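PDB 1TUF: diaminopimelate decarboxylase from Methanocaldococcus jannaschii, which catalyses the decarboxylation of meso-diaminopimelate to L-lysine, using pyridoxal 5'-phosphate as cofactor. Local coordinates for residues Thr315-Ile320 with Val350-Gly355; Met324-Arg329 with Gly399-Val404; Leu357-Asp362 with Asn393-Arg398. One frame throughout, in Å; residues are numbered along the deposited sequence.

Overall arrangement
The strands of interactions 1 and 2 belong to one mixed sheet, interaction 3 joins two of its connecting loops, and all three contacts touch the second subunit. Interactions 2 and 3 are closest, their centres about 11 Å apart, and they are joined by a probable hydrogen bond between Asn325 O and Asn393 N, 2.9 Å long. Interaction 1 lies about 16 Å from interaction 3 and 18 Å from interaction 2, measured between centres; Gly355 N and Asp362 O, 3.2 Å apart, link it to interaction 3. Cys358 and Glu359 in interaction 3 line the pocket of one azelaic acid, which Arg329 of the second subunit binds. Arg329 in interaction 2 holds the other azelaic acid.

Interaction 1: Thr315-Ile320 with Val350-Gly355; sequences TKWVMI and VVSIAG
Backbone groups of Lys316, Val318 and Ile320 hydrogen-bond to Ser352 and Ala354 in a ladder that makes two neighbouring strands run parallel, their directions 37° apart, with Trp317 beside Ser352. The amide of Ser352 reaches Lys316 O at 2.9 Å, and Val318 N returns to Ser352 O at 2.7 Å. One step on, Ala354 N meets Val318 O at 3.1 Å, and Ile320 N closes the ladder on Ala354 O at 3.2 Å. A water continues the link beyond Ser352, accepting from Lys316 N and donating to Val350 O.

Aromatic packing marks the face that carries Trp317, Met319, Ser352 and Ala354. Ser352 CB lies over the six-membered ring of Trp317, 3.7 Å from its centroid and 22° off the normal, a CH-pi contact. Thr315 CG2 covers the same ring face nearer the rim. Ala354 CB approaches CZ3 of the indole obliquely, at 3.6 Å. The second subunit packs on this side of the sheet, with Lys177, Asn113 and Lys179 of that subunit resting on Trp317, Met319 and Ala354.

Aliphatic groups fill the other face. Val318 CG2 meets Val351 CG2 at 3.6 Å. With CG1 set between its backbone N and carbonyl carbon (chi1 56°), Ile320 carries CD1 to within 3.4 Å of Ile353 CG2, and Leu379 of strand 378-381 touches Val318, Ile320 and Ile353.

Strands 300-311 and 363-371 flank the pair, antiparallel to it, within the mixed sheet. The backbone groups of the four bonds are thus satisfied strand to strand, whereas Gly355 O turns to Lys179 and Asn113 of the second subunit. The two faces divide the work: one packs hydrocarbon within the chain, and on the other Trp317, Met319 and Ala354 meet the partner subunit.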
loop_
_atom_site.group_PDB
_atom_site.type_symbol
_atom_site.label_atom_id
_atom_site.label_comp_id
_atom_site.label_asym_id
_atom_site.label_seq_id
_atom_site.Cartn_x
_atom_site.Cartn_y
_atom_site.Cartn_z
ATOM N N THR A 315 1.852 -27.646 -0.921
ATOM C CA THR A 315 2.629 -26.646 -1.639
ATOM C C THR A 315 4.095 -26.619 -1.242
ATOM O O THR A 315 4.453 -26.962 -0.117
ATOM C CB THR A 315 2.065 -25.236 -1.393
ATOM O OG1 THR A 315 0.706 -25.177 -1.840
ATOM C CG2 THR A 315 2.883 -24.197 -2.132
ATOM N N LYS A 316 4.945 -26.218 -2.180
ATOM C CA LYS A 316 6.365 -26.093 -1.899
ATOM C C LYS A 316 6.665 -24.600 -1.905
ATOM O O LYS A 316 6.674 -23.975 -2.957
ATOM C CB LYS A 316 7.197 -26.793 -2.966
ATOM C CG LYS A 316 8.672 -26.838 -2.624
ATOM C CD LYS A 316 9.357 -27.910 -3.424
ATOM C CE LYS A 316 10.642 -28.368 -2.756
ATOM N NZ LYS A 316 11.215 -29.566 -3.445
ATOM N N TRP A 317 6.909 -24.036 -0.729
ATOM C CA TRP A 317 7.169 -22.611 -0.601
ATOM C C TRP A 317 8.622 -22.154 -0.697
ATOM O O TRP A 317 9.528 -22.720 -0.081
ATOM C CB TRP A 317 6.580 -22.085 0.711
ATOM C CG TRP A 317 5.085 -22.083 0.763
ATOM C CD1 TRP A 317 4.284 -23.034 1.322
ATOM C CD2 TRP A 317 4.209 -21.076 0.240
ATOM N NE1 TRP A 317 2.961 -22.683 1.183
ATOM C CE2 TRP A 317 2.885 -21.487 0.522
ATOM C CE3 TRP A 317 4.414 -19.868 -0.440
ATOM C CZ2 TRP A 317 1.765 -20.728 0.148
ATOM C CZ3 TRP A 317 3.304 -19.112 -0.813
ATOM C CH2 TRP A 317 1.992 -19.548 -0.517
ATOM N N VAL A 318 8.819 -21.097 -1.471
ATOM C CA VAL A 318 10.122 -20.496 -1.669
ATOM C C VAL A 318 10.032 -19.132 -1.018
ATOM O O VAL A 318 9.252 -18.282 -1.452
ATOM C CB VAL A 318 10.410 -20.344 -3.170
ATOM C CG1 VAL A 318 11.640 -19.476 -3.392
ATOM C CG2 VAL A 318 10.604 -21.718 -3.778
ATOM N N MET A 319 10.822 -18.926 0.029
ATOM C CA MET A 319 10.801 -17.662 0.757
ATOM C C MET A 319 11.933 -16.746 0.296
ATOM O O MET A 319 13.091 -17.157 0.229
ATOM C CB MET A 319 10.907 -17.937 2.271
ATOM C CG MET A 319 10.034 -19.097 2.779
ATOM S SD MET A 319 8.256 -18.967 2.421
ATOM C CE MET A 319 7.579 -19.913 3.782
ATOM N N ILE A 320 11.594 -15.505 -0.025
ATOM C CA ILE A 320 12.586 -14.538 -0.488
ATOM C C ILE A 320 12.557 -13.245 0.326
ATOM O O ILE A 320 11.521 -12.863 0.871
ATOM C CB ILE A 320 12.359 -14.177 -1.980
ATOM C CG1 ILE A 320 10.939 -13.655 -2.187
ATOM C CG2 ILE A 320 12.567 -15.409 -2.852
ATOM C CD1 ILE A 320 10.637 -13.267 -3.623
ATOM N N VAL A 350 7.439 -27.009 -9.667
ATOM C CA VAL A 350 6.356 -26.091 -9.372
ATOM C C VAL A 350 6.366 -25.689 -7.911
ATOM O O VAL A 350 6.301 -26.531 -7.016
ATOM C CB VAL A 350 5.006 -26.706 -9.713
ATOM C CG1 VAL A 350 3.894 -25.702 -9.432
ATOM C CG2 VAL A 350 4.995 -27.117 -11.167
ATOM N N VAL A 351 6.449 -24.387 -7.674
ATOM C CA VAL A 351 6.494 -23.877 -6.319
ATOM C C VAL A 351 5.743 -22.562 -6.182
ATOM O O VAL A 351 5.229 -22.005 -7.156
ATOM C CB VAL A 351 7.953 -23.662 -5.877
ATOM C CG1 VAL A 351 8.752 -24.916 -6.130
ATOM C CG2 VAL A 351 8.564 -22.483 -6.625
ATOM N N SER A 352 5.672 -22.079 -4.950
ATOM C CA SER A 352 5.017 -20.814 -4.662
ATOM C C SER A 352 6.042 -19.885 -4.032
ATOM O O SER A 352 6.791 -20.286 -3.135
ATOM C CB SER A 352 3.829 -21.021 -3.721
ATOM O OG SER A 352 2.741 -21.611 -4.411
ATOM N N ILE A 353 6.079 -18.650 -4.523
ATOM C CA ILE A 353 7.018 -17.645 -4.035
ATOM C C ILE A 353 6.314 -16.621 -3.156
ATOM O O ILE A 353 5.383 -15.947 -3.597
ATOM C CB ILE A 353 7.696 -16.890 -5.200
ATOM C CG1 ILE A 353 8.343 -17.884 -6.171
ATOM C CG2 ILE A 353 8.729 -15.930 -4.656
ATOM C CD1 ILE A 353 7.380 -18.496 -7.160
ATOM N N ALA A 354 6.779 -16.499 -1.916
ATOM C CA ALA A 354 6.193 -15.566 -0.964
ATOM C C ALA A 354 7.251 -14.704 -0.294
ATOM O O ALA A 354 8.439 -15.040 -0.300
ATOM C CB ALA A 354 5.416 -16.331 0.084
ATOM N N GLY A 355 6.814 -13.588 0.280
ATOM C CA GLY A 355 7.735 -12.700 0.968
ATOM C C GLY A 355 7.832 -13.049 2.442
ATOM O O GLY A 355 7.345 -14.093 2.872
HETATM O O HOH W 1 4.007 -26.106 -4.850
#

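Interaction 2: Met324-Arg329 with Gly399-Val404; sequences MNDMMR and GRPRMV. With AZ1 (azelaic acid), chain C.
Asp326 lies against the ring of Pro401, the two side chains passing each other in opposite directions. Its OD1 comes within 3.0 Å of Pro401 CD, and CG of the same ring is a little farther off at 3.5 Å. The torsion that sets the carboxylate there leaves CG of Asp326 opposite its own carbonyl carbon (chi1 -57°), beside the backbone N. The other oxygen, OD2, accepts a hydrogen bond from the backbone N of Gly323, just before the segment, while OD1 rests on the proline. The Tyr33 side chain, from strand 32-36, touches Pro401, and its OH is hydrogen-bonded to Asp326 O.

Polar contacts across the pair are looser. Asn325 ND2 stands 3.6 Å from Gly399 O, but the hydrogen bond of that amide goes to Asn393 O. Beyond the proline the chain enters strand 402-407, and Arg400 turns its guanidinium to Glu418, with Arg400 of the second subunit packed against it.

Arg329, at the far end of 324-329, takes no part in this packing and instead grips the azelaic acid of chain C. With CG anti to the backbone N (chi1 -168°) and the chain extended from CG to NE, its NE donates to OXT of the ligand at 2.6 Å, in the plane of the guanidinium, and NH2 adds a weak bond to the same oxygen at 3.3 Å. The other oxygen of the same carboxyl group, O, lies 3.2 Å from Arg329 CD. Tyr255 forms a cation-pi contact with this arginine.

A buried carboxylate thus makes a close approach to a proline CD, to which weak C-H...O attraction may contribute. No hydrogen bond joins 324-329 to 399-404 directly; Tyr33 bridges them. Arg329 carries the ligand-binding chemistry, consistent with its inferred role in binding substrate.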
loop_
_atom_site.group_PDB
_atom_site.type_symbol
_atom_site.label_atom_id
_atom_site.label_comp_id
_atom_site.label_asym_id
_atom_site.label_seq_id
_atom_site.Cartn_x
_atom_site.Cartn_y
_atom_site.Cartn_z
ATOM N N MET A 324 5.798 -7.778 -0.052
ATOM C CA MET A 324 4.767 -6.930 -0.595
ATOM C C MET A 324 5.022 -5.453 -0.321
ATOM O O MET A 324 4.528 -4.598 -1.057
ATOM C CB MET A 324 3.410 -7.332 -0.020
ATOM C CG MET A 324 3.210 -6.947 1.439
ATOM S SD MET A 324 1.699 -7.685 2.079
ATOM C CE MET A 324 0.443 -6.412 1.689
ATOM N N ASN A 325 5.775 -5.133 0.729
ATOM C CA ASN A 325 6.036 -3.722 1.021
ATOM C C ASN A 325 6.904 -3.149 -0.091
ATOM O O ASN A 325 6.785 -1.978 -0.441
ATOM C CB ASN A 325 6.756 -3.542 2.359
ATOM C CG ASN A 325 8.140 -4.144 2.351
ATOM O OD1 ASN A 325 8.292 -5.367 2.306
ATOM N ND2 ASN A 325 9.164 -3.291 2.373
ATOM N N ASP A 326 7.781 -3.981 -0.641
ATOM C CA ASP A 326 8.663 -3.551 -1.725
ATOM C C ASP A 326 7.895 -3.406 -3.035
ATOM O O ASP A 326 8.118 -2.464 -3.794
ATOM C CB ASP A 326 9.790 -4.561 -1.942
ATOM C CG ASP A 326 10.615 -4.807 -0.696
ATOM O OD1 ASP A 326 11.072 -3.828 -0.071
ATOM O OD2 ASP A 326 10.817 -5.997 -0.349
ATOM N N MET A 327 6.994 -4.349 -3.294
ATOM C CA MET A 327 6.203 -4.358 -4.525
ATOM C C MET A 327 4.804 -4.869 -4.158
ATOM O O MET A 327 4.600 -6.059 -3.942
ATOM C CB MET A 327 6.900 -5.273 -5.540
ATOM C CG MET A 327 6.727 -4.880 -6.987
ATOM S SD MET A 327 5.142 -5.385 -7.617
ATOM C CE MET A 327 5.513 -7.068 -8.114
ATOM N N MET A 328 3.850 -3.951 -4.092
ATOM C CA MET A 328 2.479 -4.246 -3.690
ATOM C C MET A 328 1.512 -4.878 -4.684
ATOM O O MET A 328 0.502 -5.452 -4.275
ATOM C CB MET A 328 1.839 -2.962 -3.158
ATOM C CG MET A 328 2.439 -2.447 -1.855
ATOM S SD MET A 328 1.944 -3.440 -0.424
ATOM C CE MET A 328 0.284 -2.798 -0.118
ATOM N N ARG A 329 1.807 -4.790 -5.971
ATOM C CA ARG A 329 0.894 -5.312 -6.988
ATOM C C ARG A 329 0.281 -6.716 -6.750
ATOM O O ARG A 329 -0.946 -6.859 -6.722
ATOM C CB ARG A 329 1.570 -5.227 -8.364
ATOM C CG ARG A 329 0.632 -5.457 -9.529
ATOM C CD ARG A 329 1.187 -4.902 -10.847
ATOM N NE ARG A 329 0.167 -4.985 -11.889
ATOM C CZ ARG A 329 -0.137 -6.094 -12.556
ATOM N NH1 ARG A 329 0.517 -7.222 -12.309
ATOM N NH2 ARG A 329 -1.129 -6.086 -13.436
ATOM N N GLY A 399 12.282 -1.459 5.525
ATOM C CA GLY A 399 12.660 -0.313 4.720
ATOM C C GLY A 399 12.416 -0.561 3.243
ATOM O O GLY A 399 12.337 -1.708 2.811
ATOM N N ARG A 400 12.269 0.505 2.464
ATOM C CA ARG A 400 12.064 0.336 1.037
ATOM C C ARG A 400 13.380 -0.079 0.399
ATOM O O ARG A 400 14.458 0.377 0.799
ATOM C CB ARG A 400 11.537 1.618 0.409
ATOM C CG ARG A 400 10.060 1.825 0.672
ATOM C CD ARG A 400 9.850 3.060 1.499
ATOM N NE ARG A 400 9.325 4.157 0.708
ATOM C CZ ARG A 400 9.374 5.428 1.087
ATOM N NH1 ARG A 400 9.934 5.753 2.240
ATOM N NH2 ARG A 400 8.852 6.373 0.321
ATOM N N PRO A 401 13.305 -0.944 -0.618
ATOM C CA PRO A 401 14.457 -1.476 -1.350
ATOM C C PRO A 401 15.325 -0.497 -2.132
ATOM O O PRO A 401 14.931 0.631 -2.427
ATOM C CB PRO A 401 13.822 -2.518 -2.261
ATOM C CG PRO A 401 12.526 -1.870 -2.607
ATOM C CD PRO A 401 12.044 -1.311 -1.290
ATOM N N ARG A 402 16.519 -0.973 -2.465
ATOM C CA ARG A 402 17.486 -0.223 -3.243
ATOM C C ARG A 402 17.063 -0.303 -4.708
ATOM O O ARG A 402 16.345 -1.230 -5.107
ATOM C CB ARG A 402 18.869 -0.857 -3.105
ATOM C CG ARG A 402 19.867 -0.042 -2.322
ATOM C CD ARG A 402 21.179 -0.773 -2.255
ATOM N NE ARG A 402 22.248 0.078 -1.753
ATOM C CZ ARG A 402 23.523 -0.287 -1.690
ATOM N NH1 ARG A 402 23.892 -1.498 -2.098
ATOM N NH2 ARG A 402 24.432 0.567 -1.226
ATOM N N MET A 403 17.513 0.661 -5.506
ATOM C CA MET A 403 17.211 0.671 -6.932
ATOM C C MET A 403 18.444 1.036 -7.739
ATOM O O MET A 403 19.135 2.011 -7.433
ATOM C CB MET A 403 16.099 1.669 -7.271
ATOM C CG MET A 403 14.713 1.299 -6.802
ATOM S SD MET A 403 13.453 1.792 -8.015
ATOM C CE MET A 403 13.625 3.593 -8.011
ATOM N N VAL A 404 18.716 0.242 -8.770
ATOM C CA VAL A 404 19.847 0.489 -9.659
ATOM C C VAL A 404 19.339 0.663 -11.093
ATOM O O VAL A 404 18.294 0.121 -11.469
ATOM C CB VAL A 404 20.900 -0.672 -9.601
ATOM C CG1 VAL A 404 21.465 -0.784 -8.193
ATOM C CG2 VAL A 404 20.287 -1.999 -10.048
HETATM C C AZ1 C . -1.639 -2.396 -10.956
HETATM C C2 AZ1 C . -2.162 -0.955 -10.957
HETATM C C3 AZ1 C . -2.398 0.371 -10.226
HETATM C C4 AZ1 C . -3.023 1.690 -10.691
HETATM C C5 AZ1 C . -3.707 1.903 -12.037
HETATM C C6 AZ1 C . -4.903 2.860 -12.057
HETATM C C7 AZ1 C . -6.410 2.570 -12.002
HETATM C C8 AZ1 C . -7.463 3.628 -11.673
HETATM C C9 AZ1 C . -7.687 4.691 -12.731
HETATM O OXT AZ1 C . -1.724 -3.177 -12.064
HETATM O O AZ1 C . -1.130 -2.853 -9.933
HETATM O O2 AZ1 C . -8.185 4.301 -13.951
HETATM O OXT2 AZ1 C . -7.396 5.863 -12.440
#

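Interaction 3: Leu357-Asp362 with Asn393-Arg398; sequences LCESSD and NNYNAR. With AZ1 (azelaic acid), chain D.
Two loops of the C-terminal beta domain meet in a buried contact, part polar and part apolar, that forms part of the azelaic acid pocket. The hydroxyl of Tyr395 donates to Glu359 OE1 at 2.6 Å, nearly along the C-O axis of the carboxylate, with that oxygen at the ring's edge. Bent at chi2 (60°), the glutamate lays both oxygens against the methylene chain of the chain D ligand, OE2 3.2 Å from its C3; Arg329 of the second subunit binds the same ligand. Backbone N of Cys358, the predicted proton donor, meets Asn396 OD1 at 2.8 Å in the carbonyl plane.

Leu357 spreads its two methyls over separate partners. Leu357 CD1 lies 3.6 Å from Tyr395 CD2, oblique to the ring, while Leu357 CD2 lies over one face of the Arg398 guanidinium. Asp362 OD2 takes the Leu357 amide from above the carboxylate plane and forms a salt bridge with Lys179 of the second subunit.

Loop 357-362 links strand 348-354 to strand 363-371. The loop residues 393-398 lie between strands 378-381 and 402-407, so the contact draws together connections of the mixed sheet, with Ser91 of the second subunit bonded to Asn396 O and Ala397 O.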
loop_
_atom_site.group_PDB
_atom_site.type_symbol
_atom_site.label_atom_id
_atom_site.label_comp_id
_atom_site.label_asym_id
_atom_site.label_seq_id
_atom_site.Cartn_x
_atom_site.Cartn_y
_atom_site.Cartn_z
ATOM N N LEU A 357 6.642 -11.007 4.979
ATOM C CA LEU A 357 5.694 -10.248 5.790
ATOM C C LEU A 357 4.629 -11.130 6.404
ATOM O O LEU A 357 4.156 -12.079 5.782
ATOM C CB LEU A 357 5.002 -9.161 4.969
ATOM C CG LEU A 357 5.850 -8.027 4.395
ATOM C CD1 LEU A 357 4.991 -6.782 4.249
ATOM C CD2 LEU A 357 7.002 -7.734 5.324
ATOM N N CYS A 358 4.241 -10.798 7.631
ATOM C CA CYS A 358 3.222 -11.566 8.331
ATOM C C CYS A 358 1.831 -11.211 7.861
ATOM O O CYS A 358 0.973 -10.812 8.647
ATOM C CB CYS A 358 3.331 -11.353 9.831
ATOM S SG CYS A 358 3.958 -12.815 10.647
ATOM N N GLU A 359 1.619 -11.386 6.563
ATOM C CA GLU A 359 0.354 -11.080 5.927
ATOM C C GLU A 359 0.128 -12.208 4.936
ATOM O O GLU A 359 0.985 -12.482 4.107
ATOM C CB GLU A 359 0.490 -9.739 5.210
ATOM C CG GLU A 359 -0.782 -9.135 4.685
ATOM C CD GLU A 359 -1.804 -8.858 5.770
ATOM O OE1 GLU A 359 -1.457 -8.206 6.781
ATOM O OE2 GLU A 359 -2.962 -9.289 5.604
ATOM N N SER A 360 -1.014 -12.876 5.033
ATOM C CA SER A 360 -1.306 -13.985 4.140
ATOM C C SER A 360 -1.246 -13.621 2.651
ATOM O O SER A 360 -0.810 -14.425 1.828
ATOM C CB SER A 360 -2.680 -14.566 4.475
ATOM O OG SER A 360 -3.679 -13.569 4.382
ATOM N N SER A 361 -1.673 -12.412 2.307
ATOM C CA SER A 361 -1.666 -11.983 0.915
ATOM C C SER A 361 -0.267 -11.685 0.361
ATOM O O SER A 361 -0.112 -11.410 -0.827
ATOM C CB SER A 361 -2.545 -10.745 0.751
ATOM O OG SER A 361 -2.002 -9.659 1.481
ATOM N N ASP A 362 0.749 -11.734 1.215
ATOM C CA ASP A 362 2.114 -11.456 0.776
ATOM C C ASP A 362 2.695 -12.621 -0.011
ATOM O O ASP A 362 3.596 -13.332 0.455
ATOM C CB ASP A 362 3.004 -11.129 1.975
ATOM C CG ASP A 362 4.442 -10.814 1.578
ATOM O OD1 ASP A 362 4.636 -10.042 0.615
ATOM O OD2 ASP A 362 5.374 -11.329 2.244
ATOM N N ASN A 393 6.175 0.621 0.648
ATOM C CA ASN A 393 6.028 1.180 1.985
ATOM C C ASN A 393 6.884 0.447 3.024
ATOM O O ASN A 393 7.723 -0.387 2.674
ATOM C CB ASN A 393 4.568 1.092 2.394
ATOM C CG ASN A 393 4.035 -0.298 2.235
ATOM O OD1 ASN A 393 3.195 -0.549 1.374
ATOM N ND2 ASN A 393 4.550 -1.236 3.038
ATOM N N ASN A 394 6.636 0.749 4.302
ATOM C CA ASN A 394 7.378 0.153 5.409
ATOM C C ASN A 394 6.560 -0.813 6.253
ATOM O O ASN A 394 6.873 -1.054 7.424
ATOM C CB ASN A 394 7.944 1.249 6.313
ATOM C CG ASN A 394 9.018 2.077 5.625
ATOM O OD1 ASN A 394 9.920 1.534 4.972
ATOM N ND2 ASN A 394 8.940 3.392 5.781
ATOM N N TYR A 395 5.516 -1.374 5.659
ATOM C CA TYR A 395 4.672 -2.318 6.370
ATOM C C TYR A 395 5.557 -3.392 6.988
ATOM O O TYR A 395 6.535 -3.845 6.370
ATOM C CB TYR A 395 3.657 -2.925 5.408
ATOM C CG TYR A 395 2.642 -3.804 6.082
ATOM C CD1 TYR A 395 2.114 -3.465 7.342
ATOM C CD2 TYR A 395 2.179 -4.964 5.455
ATOM C CE1 TYR A 395 1.150 -4.262 7.957
ATOM C CE2 TYR A 395 1.219 -5.767 6.056
ATOM C CZ TYR A 395 0.703 -5.412 7.302
ATOM O OH TYR A 395 -0.279 -6.192 7.853
ATOM N N ASN A 396 5.204 -3.800 8.206
ATOM C CA ASN A 396 5.978 -4.778 8.978
ATOM C C ASN A 396 7.343 -4.188 9.292
ATOM O O ASN A 396 8.329 -4.922 9.371
ATOM C CB ASN A 396 6.203 -6.075 8.211
ATOM C CG ASN A 396 4.990 -6.983 8.211
ATOM O OD1 ASN A 396 5.125 -8.210 8.235
ATOM N ND2 ASN A 396 3.804 -6.394 8.162
ATOM N N ALA A 397 7.395 -2.866 9.466
ATOM C CA ALA A 397 8.645 -2.158 9.744
ATOM C C ALA A 397 9.814 -2.647 8.878
ATOM O O ALA A 397 10.837 -3.115 9.390
ATOM C CB ALA A 397 9.000 -2.278 11.217
ATOM N N ARG A 398 9.641 -2.543 7.565
ATOM C CA ARG A 398 10.661 -2.935 6.594
ATOM C C ARG A 398 10.997 -1.720 5.730
ATOM O O ARG A 398 10.101 -1.019 5.265
ATOM C CB ARG A 398 10.147 -4.066 5.703
ATOM C CG ARG A 398 10.296 -5.470 6.279
ATOM C CD ARG A 398 9.832 -6.496 5.238
ATOM N NE ARG A 398 10.410 -7.834 5.422
ATOM C CZ ARG A 398 10.110 -8.665 6.419
ATOM N NH1 ARG A 398 9.230 -8.309 7.349
ATOM N NH2 ARG A 398 10.680 -9.862 6.480
HETATM C C AZ1 D . -2.885 -12.215 8.698
HETATM C C2 AZ1 D . -3.282 -10.736 8.527
HETATM C C3 AZ1 D . -4.387 -9.657 8.411
HETATM C C4 AZ1 D . -4.315 -8.125 8.236
HETATM C C5 AZ1 D . -5.325 -7.296 7.417
HETATM C C6 AZ1 D . -5.346 -5.773 7.671
HETATM C C7 AZ1 D . -6.499 -4.754 7.604
HETATM C C8 AZ1 D . -7.814 -4.982 6.854
HETATM C C9 AZ1 D . -8.977 -5.646 7.618
HETATM O OXT AZ1 D . -1.594 -12.605 8.728
HETATM O O AZ1 D . -3.760 -13.066 8.812
HETATM O O2 AZ1 D . -9.455 -6.886 7.196
HETATM O OXT2 AZ1 D . -9.452 -5.020 8.591
#